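Local coordinates for aerolysin-like protein (PDB 6LH8) that probably forms or regulates membrane pores as an aerolysin-family protein of the toad, in a system linked to the cell's endolysosomal pathway, at residues Ile48-Thr53 and Glu89-Leu94; His72-Asn77 and Glu93-Lys98. One frame throughout, in Å; residues are numbered along the deposited sequence.

Contact 1. Residues Ile48-Thr53 and Glu89-Leu94; sequences ITHNIT and ESYTEL
His-50 and Tyr-91 form a hydrogen-bonded antiparallel pair: the N-H of His-50 points almost straight (178°) at Tyr-91 O, 2.7 Å from N, and Tyr-91 N returns the bond to His-50 O. Glu-93 N to Ile-48 O and Ile-52 N to Glu-89 O extend the ladder either way, while the bond from Ile-48 N to Glu-93 O is longer, at 3.3 Å. The ladder joins strand 41-53 to strand 90-100, the outermost strand on this side of the long, five-stranded sheet of this aerolysin-like fold; Thr-49 and Asn-51 bond in turn to strand 133-154.

On the face shared with Ile-48, His-50 NE2 donates a hydrogen bond to Glu-93 OE1 at 2.7 Å. Glu-93 OE1 accepts on its anti lone pair and lies near the ring plane; ring and carboxylate planes are only 26° apart. With Tyr-139 OH bonded to ND1, both ring nitrogens are engaged and the rotation of the buried ring is fixed.

The other face is hydroxyl-rich. Turned opposite the backbone N (chi1 -179°), Ser-90 OG swings across to Asn-51 OD1, 2.9 Å away, and donates from above the amide carbonyl plane. Beside it, a water bridges Thr-49 OG1 and Thr-92 OG1.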
loop_
_atom_site.group_PDB
_atom_site.type_symbol
_atom_site.label_atom_id
_atom_site.label_comp_id
_atom_site.label_asym_id
_atom_site.label_seq_id
_atom_site.Cartn_x
_atom_site.Cartn_y
_atom_site.Cartn_z
ATOM N N ILE A 48 -0.357 2.234 -2.466
ATOM C CA ILE A 48 -0.483 2.624 -1.071
ATOM C C ILE A 48 -1.486 3.767 -1.039
ATOM O O ILE A 48 -1.356 4.727 -1.802
ATOM C CB ILE A 48 0.861 3.067 -0.464
ATOM C CG1 ILE A 48 1.891 1.933 -0.522
ATOM C CG2 ILE A 48 0.650 3.581 0.954
ATOM C CD1 ILE A 48 3.257 2.299 0.083
ATOM N N THR A 49 -2.491 3.665 -0.189
ATOM C CA THR A 49 -3.494 4.716 -0.103
ATOM C C THR A 49 -3.377 5.412 1.244
ATOM O O THR A 49 -3.360 4.749 2.286
ATOM C CB THR A 49 -4.896 4.160 -0.316
ATOM O OG1 THR A 49 -4.998 3.652 -1.658
ATOM C CG2 THR A 49 -5.937 5.261 -0.137
ATOM N N HIS A 50 -3.295 6.741 1.214
ATOM C CA HIS A 50 -3.160 7.562 2.413
ATOM C C HIS A 50 -4.434 8.362 2.636
ATOM O O HIS A 50 -4.893 9.058 1.731
ATOM C CB HIS A 50 -1.973 8.513 2.278
ATOM C CG HIS A 50 -0.686 7.824 1.942
ATOM N ND1 HIS A 50 0.114 7.230 2.891
ATOM C CD2 HIS A 50 -0.067 7.637 0.750
ATOM C CE1 HIS A 50 1.176 6.707 2.299
ATOM N NE2 HIS A 50 1.093 6.949 1.004
ATOM N N ASN A 51 -4.973 8.308 3.852
ATOM C CA ASN A 51 -6.222 8.988 4.162
ATOM C C ASN A 51 -6.084 9.796 5.438
ATOM O O ASN A 51 -5.334 9.428 6.341
ATOM C CB ASN A 51 -7.361 7.984 4.331
ATOM C CG ASN A 51 -7.373 6.953 3.233
ATOM O OD1 ASN A 51 -8.074 7.126 2.247
ATOM N ND2 ASN A 51 -6.561 5.880 3.384
ATOM N N ILE A 52 -6.830 10.898 5.516
ATOM C CA ILE A 52 -6.940 11.672 6.746
ATOM C C ILE A 52 -8.419 11.783 7.086
ATOM O O ILE A 52 -9.255 11.961 6.196
ATOM C CB ILE A 52 -6.256 13.057 6.641
ATOM C CG1 ILE A 52 -6.005 13.637 8.031
ATOM C CG2 ILE A 52 -7.029 14.043 5.762
ATOM C CD1 ILE A 52 -4.822 12.975 8.750
ATOM N N THR A 53 -8.749 11.558 8.356
ATOM C CA THR A 53 -10.131 11.576 8.829
ATOM C C THR A 53 -10.205 12.510 10.027
ATOM O O THR A 53 -9.267 12.570 10.820
ATOM C CB THR A 53 -10.637 10.173 9.219
ATOM O OG1 THR A 53 -9.811 9.600 10.241
ATOM C CG2 THR A 53 -10.640 9.231 8.010
ATOM N N GLU A 89 -9.040 14.317 0.847
ATOM C CA GLU A 89 -8.739 13.604 2.086
ATOM C C GLU A 89 -8.161 12.220 1.845
ATOM O O GLU A 89 -7.953 11.471 2.806
ATOM C CB GLU A 89 -10.000 13.507 2.953
ATOM C CG GLU A 89 -10.421 14.859 3.477
ATOM C CD GLU A 89 -11.849 14.926 3.959
ATOM O OE1 GLU A 89 -12.553 13.884 3.942
ATOM O OE2 GLU A 89 -12.268 16.039 4.344
ATOM N N SER A 90 -7.885 11.868 0.595
ATOM C CA SER A 90 -7.306 10.579 0.254
ATOM C C SER A 90 -6.347 10.767 -0.906
ATOM O O SER A 90 -6.653 11.499 -1.849
ATOM C CB SER A 90 -8.395 9.567 -0.121
ATOM O OG SER A 90 -7.831 8.300 -0.436
ATOM N N TYR A 91 -5.192 10.107 -0.834
ATOM C CA TYR A 91 -4.195 10.149 -1.892
ATOM C C TYR A 91 -3.655 8.740 -2.117
ATOM O O TYR A 91 -3.364 8.030 -1.154
ATOM C CB TYR A 91 -3.076 11.128 -1.514
ATOM C CG TYR A 91 -1.945 11.195 -2.502
ATOM C CD1 TYR A 91 -2.024 12.019 -3.612
ATOM C CD2 TYR A 91 -0.808 10.423 -2.336
ATOM C CE1 TYR A 91 -1.001 12.080 -4.524
ATOM C CE2 TYR A 91 0.221 10.473 -3.244
ATOM C CZ TYR A 91 0.124 11.310 -4.336
ATOM O OH TYR A 91 1.157 11.370 -5.249
ATOM N N THR A 92 -3.518 8.335 -3.385
ATOM C CA THR A 92 -3.077 6.987 -3.733
ATOM C C THR A 92 -1.760 7.061 -4.493
ATOM O O THR A 92 -1.663 7.754 -5.511
ATOM C CB THR A 92 -4.129 6.267 -4.577
ATOM O OG1 THR A 92 -5.357 6.182 -3.847
ATOM C CG2 THR A 92 -3.670 4.868 -4.944
ATOM N N GLU A 93 -0.752 6.361 -3.994
ATOM C CA GLU A 93 0.470 6.128 -4.743
ATOM C C GLU A 93 0.308 4.872 -5.590
ATOM O O GLU A 93 -0.456 3.963 -5.254
ATOM C CB GLU A 93 1.667 5.973 -3.807
ATOM C CG GLU A 93 1.924 7.147 -2.887
ATOM C CD GLU A 93 3.190 6.976 -2.069
ATOM O OE1 GLU A 93 3.077 6.842 -0.830
ATOM O OE2 GLU A 93 4.300 6.965 -2.656
ATOM N N LEU A 94 1.028 4.831 -6.706
ATOM C CA LEU A 94 0.946 3.700 -7.620
ATOM C C LEU A 94 2.331 3.422 -8.185
ATOM O O LEU A 94 3.049 4.349 -8.575
ATOM C CB LEU A 94 -0.059 3.973 -8.746
ATOM C CG LEU A 94 -0.193 2.958 -9.882
ATOM C CD1 LEU A 94 -0.636 1.608 -9.355
ATOM C CD2 LEU A 94 -1.175 3.469 -10.921
HETATM O O HOH W 1 -7.058 3.813 -3.649
HETATM O O HOH W 2 -11.811 11.736 5.559
#

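Contact 2. Residues His72-Asn77 and Glu93-Lys98; sequences HRLNGN and ELSEDK
Leu-74 and Glu-93 come within 6.4 Å of each other at CA, and Asn-75 and Ser-95 are equally far apart, too wide for a strand pair. Residues 72-77 have no regular structure, whereas 93-98 is extended strand. From Leu-74 to Asn-77 the chain makes a type I' beta turn, closed by Asn-77 N on Leu-74 O and carried by positive phi angles at Asn-75 and Gly-76. At the first residue of the turn, Leu-74 N bonds to Glu-93 OE2 at 2.9 Å, a main-chain donor meeting a side-chain acceptor.

The other carboxylate oxygen takes a salt bridge from Arg-73, whose NE lies 2.8 Å from Glu-93 OE1. The oxygen sits near the guanidinium plane, but the two planes are 73° apart, and the donor reaches it from above the carboxylate. Bends at chi2 and chi3 (-69° and -53°) fold the arginine back so that NE, rather than a terminal nitrogen, makes this bond. NH1 goes on to Glu-79 O, and Asn-77 O lies over one guanidinium face. With Arg-73 and His-50 on OE1 and Leu-74 N on OE2, both oxygens of the buried carboxylate are held, which would be expected to favour its charged form.

Further along, Asn-75 ND2 donates to Leu-94 O at 2.9 Å, with the acceptor in the amide plane, while Asn-75 OD1 rests 3.2 Å from Ser-95 CB. A water links OD1 to Glu-96 N. Leu-74 lays CD1 against Glu-93 CB, 3.9 Å away, and beside Ser-95 OG.

Glu-93 and Ser-95 bond by their backbones to strand 41-53, and the loop between strands 65-68 and 81-84, lying on the outermost strand, reaches that neighbour too through Leu-74 on Arg-46.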
loop_
_atom_site.group_PDB
_atom_site.type_symbol
_atom_site.label_atom_id
_atom_site.label_comp_id
_atom_site.label_asym_id
_atom_site.label_seq_id
_atom_site.Cartn_x
_atom_site.Cartn_y
_atom_site.Cartn_z
ATOM N N HIS A 72 5.165 4.720 4.945
ATOM C CA HIS A 72 5.181 3.764 3.839
ATOM C C HIS A 72 4.927 4.489 2.524
ATOM O O HIS A 72 3.859 5.077 2.338
ATOM C CB HIS A 72 4.129 2.676 4.054
ATOM C CG HIS A 72 4.226 2.017 5.393
ATOM N ND1 HIS A 72 5.323 1.277 5.771
ATOM C CD2 HIS A 72 3.373 1.997 6.445
ATOM C CE1 HIS A 72 5.145 0.827 7.001
ATOM N NE2 HIS A 72 3.972 1.251 7.434
ATOM N N ARG A 73 5.896 4.432 1.609
ATOM C CA ARG A 73 5.819 5.156 0.348
ATOM C C ARG A 73 6.229 4.239 -0.797
ATOM O O ARG A 73 6.797 3.166 -0.590
ATOM C CB ARG A 73 6.715 6.407 0.350
ATOM C CG ARG A 73 6.521 7.350 1.529
ATOM C CD ARG A 73 5.176 8.044 1.473
ATOM N NE ARG A 73 4.933 8.702 0.190
ATOM C CZ ARG A 73 5.276 9.959 -0.082
ATOM N NH1 ARG A 73 5.885 10.695 0.839
ATOM N NH2 ARG A 73 5.006 10.480 -1.272
ATOM N N LEU A 74 5.927 4.681 -2.017
ATOM C CA LEU A 74 6.313 3.997 -3.242
ATOM C C LEU A 74 7.221 4.903 -4.068
ATOM O O LEU A 74 7.304 6.112 -3.834
ATOM C CB LEU A 74 5.080 3.606 -4.072
ATOM C CG LEU A 74 4.102 2.600 -3.459
ATOM C CD1 LEU A 74 2.958 2.314 -4.408
ATOM C CD2 LEU A 74 4.815 1.300 -3.095
ATOM N N ASN A 75 7.906 4.302 -5.043
ATOM C CA ASN A 75 8.666 5.028 -6.067
ATOM C C ASN A 75 9.808 5.860 -5.490
ATOM O O ASN A 75 10.331 6.750 -6.170
ATOM C CB ASN A 75 7.749 5.928 -6.901
ATOM C CG ASN A 75 6.684 5.145 -7.635
ATOM O OD1 ASN A 75 6.987 4.166 -8.318
ATOM N ND2 ASN A 75 5.427 5.572 -7.505
ATOM N N GLY A 76 10.211 5.597 -4.250
ATOM C CA GLY A 76 11.204 6.428 -3.598
ATOM C C GLY A 76 10.715 7.842 -3.359
ATOM O O GLY A 76 11.513 8.737 -3.067
ATOM N N ASN A 77 9.406 8.061 -3.490
ATOM C CA ASN A 77 8.844 9.376 -3.219
ATOM C C ASN A 77 9.042 9.743 -1.756
ATOM O O ASN A 77 8.835 8.926 -0.855
ATOM C CB ASN A 77 7.358 9.412 -3.568
ATOM C CG ASN A 77 7.105 9.184 -5.040
ATOM O OD1 ASN A 77 6.292 8.341 -5.416
ATOM N ND2 ASN A 77 7.799 9.939 -5.886
ATOM N N GLU A 93 -0.752 6.361 -3.994
ATOM C CA GLU A 93 0.470 6.128 -4.743
ATOM C C GLU A 93 0.308 4.872 -5.590
ATOM O O GLU A 93 -0.456 3.963 -5.254
ATOM C CB GLU A 93 1.667 5.973 -3.807
ATOM C CG GLU A 93 1.924 7.147 -2.887
ATOM C CD GLU A 93 3.190 6.976 -2.069
ATOM O OE1 GLU A 93 3.077 6.842 -0.830
ATOM O OE2 GLU A 93 4.300 6.965 -2.656
ATOM N N LEU A 94 1.028 4.831 -6.706
ATOM C CA LEU A 94 0.946 3.700 -7.620
ATOM C C LEU A 94 2.331 3.422 -8.185
ATOM O O LEU A 94 3.049 4.349 -8.575
ATOM C CB LEU A 94 -0.059 3.973 -8.746
ATOM C CG LEU A 94 -0.193 2.958 -9.882
ATOM C CD1 LEU A 94 -0.636 1.608 -9.355
ATOM C CD2 LEU A 94 -1.175 3.469 -10.921
ATOM N N SER A 95 2.723 2.150 -8.197
ATOM C CA SER A 95 3.950 1.761 -8.872
ATOM C C SER A 95 3.696 0.485 -9.662
ATOM O O SER A 95 2.692 -0.202 -9.470
ATOM C CB SER A 95 5.122 1.576 -7.895
ATOM O OG SER A 95 4.935 0.462 -7.042
ATOM N N GLU A 96 4.607 0.187 -10.582
ATOM C CA GLU A 96 4.551 -1.067 -11.316
ATOM C C GLU A 96 5.417 -2.087 -10.596
ATOM O O GLU A 96 6.585 -1.823 -10.309
ATOM C CB GLU A 96 5.030 -0.894 -12.757
ATOM C CG GLU A 96 4.844 -2.162 -13.588
ATOM C CD GLU A 96 5.600 -2.130 -14.910
ATOM O OE1 GLU A 96 6.834 -2.341 -14.912
ATOM O OE2 GLU A 96 4.951 -1.905 -15.943
ATOM N N ASP A 97 4.833 -3.228 -10.269
ATOM C CA ASP A 97 5.543 -4.319 -9.618
ATOM C C ASP A 97 5.752 -5.404 -10.667
ATOM O O ASP A 97 4.790 -6.041 -11.104
ATOM C CB ASP A 97 4.724 -4.818 -8.428
ATOM C CG ASP A 97 5.426 -5.878 -7.626
ATOM O OD1 ASP A 97 6.648 -6.050 -7.792
ATOM O OD2 ASP A 97 4.741 -6.532 -6.813
ATOM N N LYS A 98 7.000 -5.604 -11.086
ATOM C CA LYS A 98 7.332 -6.567 -12.129
ATOM C C LYS A 98 7.946 -7.809 -11.493
ATOM O O LYS A 98 8.885 -7.699 -10.702
ATOM C CB LYS A 98 8.299 -5.937 -13.140
ATOM C CG LYS A 98 8.776 -6.863 -14.225
ATOM C CD LYS A 98 9.470 -6.079 -15.335
ATOM C CE LYS A 98 10.385 -5.001 -14.779
ATOM N NZ LYS A 98 11.242 -4.436 -15.862
HETATM O O HOH W 3 7.891 1.104 -5.316
HETATM O O HOH W 4 6.873 2.356 -10.917
#

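In the fold
Strand 90-100 serves both contacts, and each runs from buried residues to exposed ones. Contact 1 is built mainly on the regular backbone ladder of the sheet, with polar side chains added on both faces; contact 2 has no main-chain to main-chain bond between its segments, and every bond that fastens its irregular loop has a side chain on at least one end. Glu-93 is common to both: one carboxylate ties a sheet neighbour, His-50, to the loop residues Arg-73 and Leu-74. The join continues in apolar packing, with Ile-48 CD1 3.7 Å from Leu-74 CG. Away from this shared buried patch, waters bridge both contacts, as at the threonines of contact 1 and at Asn-75 in contact 2.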